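Beta-N-acetylhexosaminidase (Akkermansia muciniphila, PDB 6JEB) hydrolyses terminal non-reducing N-acetylglucosamine and N-acetylgalactosamine units from beta-N-acetylhexosaminides, including N-glycans and chitobiose, as a zinc-containing member of glycosyl hydrolase family 20. Local coordinates at residues V225-P230 / K287-K292; G192-L197 / K234-V239; Q132-P137 / P186-P191. All coordinates share one frame; numbering follows the deposited sequence. Where two conformers were deposited one is given.

Interaction 1 (V225-P230 / K287-K292); sequences VCPQKP and KAFFAK. With ZN (zinc ion), chain B.
Pro227 and Val225 both pack obliquely against the ring of Phe289, and this apolar patch joins a zinc-binding loop to helix 282-299 on the outside of the family 20 TIM barrel. Pro227 CG lies 3.8 Å from Phe289 CD1, while Val225 CG2 reaches the far end of the same ring, 3.9 Å from Phe289 CZ. Both side chains cross the phenylalanine at about a right angle, Pro227 meeting the ring at CD1 and Val225 at CE1 and CZ. With CG anti to the backbone N (chi1 173°), Phe289 extends off its helix to meet the loop. A second, polar link runs through solvent: water 1 donates to Pro227 O at 2.8 Å and accepts from Lys292 NZ at 3.0 Å. Water 2 joins the same two atoms by weak bonds. Pro227 O also receives Trp233 NE1, whose ring system makes a cation-pi contact with Lys292.

One shell further out, the loop is shaped by a type I beta turn from Cys226 to Lys229, closed by Lys229 N to Cys226 O at 3.2 Å; Lys229 then serves as the N-cap residue of helix 230-246. Cys226 directs its side chain to the other side of the loop, where Cys206, Cys267 and Cys270 complete a four-cysteine zinc site. The metal probably helps to fix the loop that carries Val225 and Pro227. Cys226 SG sits 2.3 Å from the zinc ion and also accepts Gln228 N at 3.5 Å, with an N-H...S angle of 153°.

Interaction 2 (G192-L197 / K234-V239); sequences GHNQAL and KFYASV
The rings of Phe235 and Tyr236, neighbours on helix 230-246, receive Leu197 and Asn194 from the start of helix 195-200, within the TIM-barrel catalytic domain. One face of the Phe235 ring carries Val239 CG2, 3.6 Å above the plane and displaced toward the rim; one face of Tyr236 carries Phe235 CD2 in a similarly offset position. Water 3 lies at the edge of the Tyr236 ring, in its plane. Leu197 approaches Phe235 obliquely: the two side chains run antiparallel alongside each other, and Leu197 CD1 comes to 3.7 Å from Phe235 CZ. The other methyl, Leu197 CD2, turns to the phenol and stops 3.8 Å from Tyr236 OH. With CG anti to the backbone N (chi1 -177°), Leu197 extends toward helix 230-246, and its two methyls part between the rings.

Asn194 and Tyr236 approach head-on from the two segments, with amide and ring planes 31° apart. Their polar ends are joined through the water, while Asn194 ND2 gives its hydrogen bond to Pro191 O. With both ends of the amide engaged, its rotation is probably fixed. Asn194, at the N-cap position but with no capping bond from its side chain, directly follows His193, which bonds to Asp130 and Glu258 in the charge relay system. Water 3 donates to Asn194 OD1 at 2.8 Å and accepts from Tyr236 OH at 2.7 Å.

Interaction 3 (Q132-P137 / P186-P191); sequences QGWRLP and PEIDMP
Ile188 meets both Trp134 and Leu136 with separate branches, joining the loop after barrel strand 123-127 to the C-terminal end region of strand 183-187. Its CG2 methyl lies 3.9 Å from Trp134 CH2, at the far corner of the indole, and the two side chains run obliquely to one another. The longer branch ends in CD1, 3.9 Å from Leu136 CD2, where the side chains cross at about a right angle. The isoleucine torsions separate these duties: CG2 is anti to the backbone N, whereas CG1 is anti to the carbonyl carbon (chi1 -48°).

All three residues are buried, and helices complete the packed core: Val239 and Leu243 of helix 230-246 touch Ile188, and Leu144 and Ala148 of helix 143-148 touch Trp134. The looser part is the backbone, with 8.9 Å between Leu136 CA and Ile188 CA, the nearest CA pair, and the partly exposed Pro137 beyond. Inside its own loop, Trp134 NE1 donates to Leu136 O at 2.8 Å, with the acceptor 3° from the indole plane and the N-H arriving on a carbonyl lone pair. The bond is bent, at 139°. An alanine replacing Trp134 would probably leave Ile188 CG2 facing a gap and deprive Leu136 O of this donor. The chemistry therefore implies a division of labour: dispersion joins the two segments, while a directional bond within 132-137 probably helps to set the indole's orientation.

How the interactions relate
The three contacts form a connected, largely buried series from the zinc site to the barrel strands. Interactions 2 and 3 are the closest pair, with centres about 7 Å apart; Phe235 CZ touches Trp134 CH2 at 3.6 Å. Interaction 1, about 12 Å from interaction 2 between centres, joins it through Val225 CG1, which lies 3.7 Å from Asn194 ND2. It also meets interaction 3, where Val225 N and Pro191 O, 3.2 Å apart, probably form a hydrogen bond. The segments 186-191 and 192-197 are consecutive and lead into His193 of the charge relay system. The Asn194 side chain is about 13 Å from the bound acetamide, so interaction 2 lies outside the first shell of the pocket.

Interaction 1 (V225-P230 / K287-K292)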
loop_
_atom_site.group_PDB
_atom_site.type_symbol
_atom_site.label_atom_id
_atom_site.label_comp_id
_atom_site.label_asym_id
_atom_site.label_seq_id
_atom_site.Cartn_x
_atom_site.Cartn_y
_atom_site.Cartn_z
ATOM N N VAL A 225 3.720 5.254 23.052
ATOM C CA VAL A 225 4.171 6.587 23.435
ATOM C C VAL A 225 3.194 7.170 24.459
ATOM O O VAL A 225 1.988 6.882 24.444
ATOM C CB VAL A 225 4.350 7.529 22.232
ATOM C CG1 VAL A 225 5.545 7.097 21.385
ATOM C CG2 VAL A 225 3.059 7.600 21.394
ATOM N N CYS A 226 3.724 7.977 25.378
ATOM C CA CYS A 226 2.907 8.541 26.444
ATOM C C CYS A 226 2.368 9.896 26.005
ATOM O O CYS A 226 3.159 10.832 25.824
ATOM C CB CYS A 226 3.723 8.690 27.718
ATOM S SG CYS A 226 2.725 9.373 29.074
ATOM N N PRO A 227 1.053 10.061 25.831
ATOM C CA PRO A 227 0.528 11.362 25.383
ATOM C C PRO A 227 0.752 12.491 26.371
ATOM O O PRO A 227 0.532 13.653 26.005
ATOM C CB PRO A 227 -0.975 11.097 25.190
ATOM C CG PRO A 227 -1.093 9.609 25.046
ATOM C CD PRO A 227 -0.006 9.043 25.929
ATOM N N GLN A 228 1.163 12.198 27.606
ATOM C CA GLN A 228 1.340 13.262 28.588
ATOM C C GLN A 228 2.696 13.937 28.495
ATOM O O GLN A 228 2.920 14.939 29.186
ATOM C CB GLN A 228 1.159 12.719 30.009
ATOM C CG GLN A 228 0.018 11.711 30.163
ATOM C CD GLN A 228 -1.238 12.084 29.383
ATOM O OE1 GLN A 228 -1.581 13.262 29.229
ATOM N NE2 GLN A 228 -1.935 11.072 28.894
ATOM N N LYS A 229 3.596 13.440 27.660
ATOM C CA LYS A 229 4.966 13.932 27.657
ATOM C C LYS A 229 5.150 14.976 26.569
ATOM O O LYS A 229 4.893 14.683 25.389
ATOM C CB LYS A 229 5.931 12.772 27.457
ATOM C CG LYS A 229 5.778 11.724 28.551
ATOM C CD LYS A 229 7.092 11.047 28.859
ATOM C CE LYS A 229 6.952 10.080 30.013
ATOM N NZ LYS A 229 8.184 9.252 30.188
ATOM N N PRO A 230 5.578 16.195 26.912
ATOM C CA PRO A 230 5.718 17.233 25.880
ATOM C C PRO A 230 6.701 16.862 24.794
ATOM O O PRO A 230 6.537 17.296 23.646
ATOM C CB PRO A 230 6.186 18.463 26.672
ATOM C CG PRO A 230 6.763 17.904 27.951
ATOM C CD PRO A 230 5.938 16.682 28.256
ATOM N N LYS A 287 -8.879 8.036 21.349
ATOM C CA LYS A 287 -9.560 9.026 20.518
ATOM C C LYS A 287 -8.925 10.404 20.671
ATOM O O LYS A 287 -8.675 11.101 19.680
ATOM C CB LYS A 287 -11.049 9.069 20.874
ATOM C CG LYS A 287 -11.857 10.054 20.055
ATOM C CD LYS A 287 -13.313 10.065 20.505
ATOM C CE LYS A 287 -14.148 10.986 19.629
ATOM N NZ LYS A 287 -14.217 10.499 18.213
ATOM N N ALA A 288 -8.643 10.809 21.911
ATOM C CA ALA A 288 -8.036 12.117 22.150
ATOM C C ALA A 288 -6.621 12.182 21.591
ATOM O O ALA A 288 -6.196 13.225 21.079
ATOM C CB ALA A 288 -8.024 12.418 23.646
ATOM N N PHE A 289 -5.876 11.076 21.687
ATOM C CA PHE A 289 -4.528 11.031 21.134
ATOM C C PHE A 289 -4.552 11.256 19.627
ATOM O O PHE A 289 -3.781 12.061 19.091
ATOM C CB PHE A 289 -3.878 9.684 21.476
ATOM C CG PHE A 289 -2.549 9.471 20.806
ATOM C CD1 PHE A 289 -1.418 10.127 21.265
ATOM C CD2 PHE A 289 -2.429 8.627 19.706
ATOM C CE1 PHE A 289 -0.187 9.946 20.635
ATOM C CE2 PHE A 289 -1.201 8.443 19.076
ATOM C CZ PHE A 289 -0.078 9.101 19.546
ATOM N N PHE A 290 -5.438 10.550 18.923
ATOM C CA PHE A 290 -5.536 10.731 17.480
ATOM C C PHE A 290 -6.026 12.131 17.122
ATOM O O PHE A 290 -5.577 12.709 16.124
ATOM C CB PHE A 290 -6.447 9.665 16.875
ATOM C CG PHE A 290 -5.818 8.305 16.787
ATOM C CD1 PHE A 290 -4.448 8.162 16.636
ATOM C CD2 PHE A 290 -6.609 7.166 16.832
ATOM C CE1 PHE A 290 -3.870 6.898 16.535
ATOM C CE2 PHE A 290 -6.039 5.900 16.727
ATOM C CZ PHE A 290 -4.669 5.768 16.585
ATOM N N ALA A 291 -6.949 12.688 17.913
ATOM C CA ALA A 291 -7.446 14.033 17.626
ATOM C C ALA A 291 -6.343 15.072 17.785
ATOM O O ALA A 291 -6.233 16.003 16.979
ATOM C CB ALA A 291 -8.639 14.369 18.525
ATOM N N LYS A 292 -5.513 14.927 18.819
ATOM C CA LYS A 292 -4.403 15.852 19.001
ATOM C C LYS A 292 -3.389 15.709 17.874
ATOM O O LYS A 292 -2.858 16.709 17.375
ATOM C CB LYS A 292 -3.755 15.611 20.365
ATOM C CG LYS A 292 -2.702 16.627 20.762
ATOM C CD LYS A 292 -2.415 16.512 22.246
ATOM C CE LYS A 292 -1.330 17.466 22.693
ATOM N NZ LYS A 292 -1.214 17.477 24.183
HETATM ZN ZN ZN B . 1.634 7.481 29.918
HETATM O O HOH W 1 -1.959 14.732 25.257
HETATM O O HOH W 2 0.972 16.970 26.731
#

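Interaction 2 (G192-L197 / K234-V239)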
loop_
_atom_site.group_PDB
_atom_site.type_symbol
_atom_site.label_atom_id
_atom_site.label_comp_id
_atom_site.label_asym_id
_atom_site.label_seq_id
_atom_site.Cartn_x
_atom_site.Cartn_y
_atom_site.Cartn_z
ATOM N N GLY A 192 1.499 2.565 19.032
ATOM C CA GLY A 192 2.216 1.320 19.193
ATOM C C GLY A 192 3.140 1.023 18.033
ATOM O O GLY A 192 3.530 1.913 17.266
ATOM N N HIS A 193 3.493 -0.256 17.896
ATOM C CA HIS A 193 4.487 -0.684 16.914
ATOM C C HIS A 193 5.724 0.208 16.979
ATOM O O HIS A 193 6.284 0.628 15.961
ATOM C CB HIS A 193 3.890 -0.759 15.503
ATOM C CG HIS A 193 3.151 -2.036 15.243
ATOM N ND1 HIS A 193 3.793 -3.189 14.842
ATOM C CD2 HIS A 193 1.837 -2.353 15.356
ATOM C CE1 HIS A 193 2.904 -4.158 14.698
ATOM N NE2 HIS A 193 1.708 -3.678 15.006
ATOM N N ASN A 194 6.173 0.462 18.210
ATOM C CA ASN A 194 7.134 1.523 18.482
ATOM C C ASN A 194 8.360 1.031 19.243
ATOM O O ASN A 194 9.024 1.833 19.910
ATOM C CB ASN A 194 6.463 2.680 19.234
ATOM C CG ASN A 194 6.182 3.872 18.338
ATOM O OD1 ASN A 194 6.925 4.141 17.391
ATOM N ND2 ASN A 194 5.123 4.611 18.647
ATOM N N GLN A 195 8.698 -0.259 19.153
ATOM C CA GLN A 195 9.865 -0.723 19.904
ATOM C C GLN A 195 11.148 -0.048 19.427
ATOM O O GLN A 195 12.038 0.232 20.238
ATOM C CB GLN A 195 10.001 -2.243 19.876
ATOM C CG GLN A 195 11.117 -2.731 20.805
ATOM C CD GLN A 195 11.053 -4.214 21.070
ATOM O OE1 GLN A 195 9.968 -4.804 21.077
ATOM N NE2 GLN A 195 12.217 -4.834 21.287
ATOM N N ALA A 196 11.265 0.230 18.123
ATOM C CA ALA A 196 12.478 0.879 17.632
ATOM C C ALA A 196 12.591 2.297 18.182
ATOM O O ALA A 196 13.672 2.719 18.626
ATOM C CB ALA A 196 12.523 0.857 16.101
ATOM N N LEU A 197 11.477 3.034 18.195
ATOM C CA LEU A 197 11.474 4.365 18.790
ATOM C C LEU A 197 11.812 4.306 20.279
ATOM O O LEU A 197 12.533 5.173 20.792
ATOM C CB LEU A 197 10.117 5.039 18.555
ATOM C CG LEU A 197 9.967 6.480 19.059
ATOM C CD1 LEU A 197 10.981 7.411 18.400
ATOM C CD2 LEU A 197 8.533 6.982 18.847
ATOM N N LYS A 234 6.520 17.450 20.610
ATOM C CA LYS A 234 7.573 18.136 19.872
ATOM C C LYS A 234 8.183 17.213 18.827
ATOM O O LYS A 234 8.467 17.642 17.699
ATOM C CB LYS A 234 8.648 18.650 20.827
ATOM C CG LYS A 234 9.707 19.505 20.146
ATOM C CD LYS A 234 10.595 20.197 21.156
ATOM C CE LYS A 234 11.631 21.086 20.468
ATOM N NZ LYS A 234 12.671 21.569 21.411
ATOM N N PHE A 235 8.370 15.939 19.176
ATOM C CA PHE A 235 8.931 14.979 18.231
ATOM C C PHE A 235 8.013 14.798 17.030
ATOM O O PHE A 235 8.446 14.917 15.880
ATOM C CB PHE A 235 9.163 13.637 18.933
ATOM C CG PHE A 235 9.563 12.523 18.001
ATOM C CD1 PHE A 235 10.802 12.539 17.372
ATOM C CD2 PHE A 235 8.714 11.453 17.775
ATOM C CE1 PHE A 235 11.182 11.511 16.520
ATOM C CE2 PHE A 235 9.089 10.407 16.926
ATOM C CZ PHE A 235 10.320 10.438 16.299
ATOM N N TYR A 236 6.733 14.505 17.273
ATOM C CA TYR A 236 5.851 14.264 16.134
ATOM C C TYR A 236 5.640 15.518 15.295
ATOM O O TYR A 236 5.479 15.414 14.075
ATOM C CB TYR A 236 4.533 13.629 16.579
ATOM C CG TYR A 236 4.682 12.164 16.931
ATOM C CD1 TYR A 236 5.292 11.270 16.056
ATOM C CD2 TYR A 236 4.213 11.674 18.138
ATOM C CE1 TYR A 236 5.427 9.929 16.379
ATOM C CE2 TYR A 236 4.341 10.342 18.469
ATOM C CZ TYR A 236 4.947 9.470 17.584
ATOM O OH TYR A 236 5.076 8.136 17.910
ATOM N N ALA A 237 5.645 16.706 15.911
ATOM C CA ALA A 237 5.601 17.927 15.110
ATOM C C ALA A 237 6.801 18.004 14.175
ATOM O O ALA A 237 6.662 18.380 13.004
ATOM C CB ALA A 237 5.523 19.169 16.006
ATOM N N SER A 238 7.988 17.626 14.668
ATOM C CA SER A 238 9.175 17.621 13.816
ATOM C C SER A 238 9.059 16.575 12.721
ATOM O O SER A 238 9.438 16.832 11.573
ATOM C CB SER A 238 10.428 17.355 14.646
ATOM O OG SER A 238 10.602 18.357 15.627
ATOM N N VAL A 239 8.571 15.379 13.068
ATOM C CA VAL A 239 8.349 14.339 12.065
ATOM C C VAL A 239 7.420 14.855 10.976
ATOM O O VAL A 239 7.707 14.741 9.778
ATOM C CB VAL A 239 7.785 13.068 12.724
ATOM C CG1 VAL A 239 7.370 12.056 11.655
ATOM C CG2 VAL A 239 8.804 12.464 13.675
HETATM O O HOH W 3 5.902 6.349 16.101
#

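Interaction 3 (Q132-P137 / P186-P191)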
loop_
_atom_site.group_PDB
_atom_site.type_symbol
_atom_site.label_atom_id
_atom_site.label_comp_id
_atom_site.label_asym_id
_atom_site.label_seq_id
_atom_site.Cartn_x
_atom_site.Cartn_y
_atom_site.Cartn_z
ATOM N N GLN A 132 10.907 -3.217 14.496
ATOM C CA GLN A 132 12.155 -3.786 14.003
ATOM C C GLN A 132 13.047 -2.762 13.317
ATOM O O GLN A 132 14.153 -3.111 12.884
ATOM C CB GLN A 132 11.859 -4.943 13.027
ATOM C CG GLN A 132 11.155 -6.145 13.651
ATOM C CD GLN A 132 9.651 -5.952 13.841
ATOM O OE1 GLN A 132 9.071 -4.974 13.374
ATOM N NE2 GLN A 132 9.019 -6.890 14.548
ATOM N N GLY A 133 12.600 -1.517 13.204
ATOM C CA GLY A 133 13.382 -0.507 12.526
ATOM C C GLY A 133 12.606 0.769 12.280
ATOM O O GLY A 133 11.368 0.778 12.304
ATOM N N TRP A 134 13.346 1.850 12.043
ATOM C CA TRP A 134 12.798 3.176 11.784
ATOM C C TRP A 134 13.606 3.744 10.626
ATOM O O TRP A 134 14.832 3.835 10.730
ATOM C CB TRP A 134 12.958 4.057 13.035
ATOM C CG TRP A 134 12.436 5.452 12.849
ATOM C CD1 TRP A 134 12.972 6.428 12.054
ATOM C CD2 TRP A 134 11.252 6.016 13.437
ATOM N NE1 TRP A 134 12.191 7.562 12.109
ATOM C CE2 TRP A 134 11.138 7.338 12.961
ATOM C CE3 TRP A 134 10.291 5.536 14.340
ATOM C CZ2 TRP A 134 10.090 8.184 13.336
ATOM C CZ3 TRP A 134 9.244 6.381 14.706
ATOM C CH2 TRP A 134 9.161 7.690 14.209
ATOM N N ARG A 135 12.934 4.126 9.528
ATOM C CA ARG A 135 13.620 4.436 8.274
ATOM C C ARG A 135 13.554 5.901 7.844
ATOM O O ARG A 135 14.128 6.242 6.793
ATOM C CB ARG A 135 13.096 3.548 7.137
ATOM C CG ARG A 135 13.065 2.060 7.465
ATOM C CD ARG A 135 14.451 1.522 7.860
ATOM N NE ARG A 135 14.330 0.120 8.234
ATOM C CZ ARG A 135 15.178 -0.529 9.029
ATOM N NH1 ARG A 135 16.266 0.079 9.496
ATOM N NH2 ARG A 135 14.934 -1.795 9.352
ATOM N N LEU A 136 12.884 6.775 8.609
ATOM C CA LEU A 136 12.725 8.175 8.229
ATOM C C LEU A 136 13.697 9.039 9.014
ATOM O O LEU A 136 13.590 9.096 10.248
ATOM C CB LEU A 136 11.300 8.635 8.522
ATOM C CG LEU A 136 11.074 10.118 8.215
ATOM C CD1 LEU A 136 10.818 10.361 6.721
ATOM C CD2 LEU A 136 9.935 10.697 9.055
ATOM N N PRO A 137 14.613 9.758 8.367
ATOM C CA PRO A 137 15.479 10.676 9.118
ATOM C C PRO A 137 14.697 11.905 9.559
ATOM O O PRO A 137 13.837 12.410 8.833
ATOM C CB PRO A 137 16.562 11.043 8.097
ATOM C CG PRO A 137 15.838 10.968 6.776
ATOM C CD PRO A 137 14.877 9.804 6.915
ATOM N N PRO A 186 3.350 8.324 3.328
ATOM C CA PRO A 186 4.196 7.849 4.436
ATOM C C PRO A 186 3.348 7.419 5.626
ATOM O O PRO A 186 2.310 8.020 5.922
ATOM C CB PRO A 186 5.019 9.092 4.797
ATOM C CG PRO A 186 4.038 10.249 4.496
ATOM C CD PRO A 186 3.288 9.800 3.247
ATOM N N GLU A 187 3.798 6.372 6.324
ATOM C CA GLU A 187 3.161 5.941 7.567
ATOM C C GLU A 187 4.144 6.070 8.721
ATOM O O GLU A 187 5.246 5.503 8.672
ATOM C CB GLU A 187 2.631 4.505 7.507
ATOM C CG GLU A 187 1.956 4.074 8.813
ATOM C CD GLU A 187 1.540 2.617 8.824
ATOM O OE1 GLU A 187 1.575 1.963 7.753
ATOM O OE2 GLU A 187 1.178 2.124 9.912
ATOM N N ILE A 188 3.741 6.817 9.741
ATOM C CA ILE A 188 4.424 6.869 11.029
ATOM C C ILE A 188 3.488 6.170 12.003
ATOM O O ILE A 188 2.499 6.758 12.461
ATOM C CB ILE A 188 4.717 8.308 11.472
ATOM C CG1 ILE A 188 5.359 9.120 10.337
ATOM C CG2 ILE A 188 5.585 8.316 12.736
ATOM C CD1 ILE A 188 6.699 8.586 9.848
ATOM N N ASP A 189 3.764 4.904 12.305
ATOM C CA ASP A 189 2.820 4.110 13.084
ATOM C C ASP A 189 2.865 4.543 14.555
ATOM O O ASP A 189 3.938 4.621 15.167
ATOM C CB ASP A 189 3.143 2.621 12.909
ATOM C CG ASP A 189 1.993 1.705 13.306
ATOM O OD1 ASP A 189 1.114 2.133 14.085
ATOM O OD2 ASP A 189 1.991 0.533 12.840
ATOM N N MET A 190 1.701 4.864 15.115
ATOM C CA MET A 190 1.597 5.299 16.501
ATOM C C MET A 190 0.205 4.947 17.001
ATOM O O MET A 190 -0.727 4.820 16.201
ATOM C CB MET A 190 1.817 6.812 16.601
ATOM C CG MET A 190 0.862 7.614 15.741
ATOM S SD MET A 190 1.244 9.372 15.743
ATOM C CE MET A 190 2.583 9.428 14.585
ATOM N N PRO A 191 0.025 4.788 18.326
ATOM C CA PRO A 191 1.032 4.948 19.377
ATOM C C PRO A 191 1.875 3.695 19.625
ATOM O O PRO A 191 2.861 3.782 20.363
ATOM C CB PRO A 191 0.184 5.278 20.609
ATOM C CG PRO A 191 -1.096 4.500 20.388
ATOM C CD PRO A 191 -1.322 4.544 18.882
#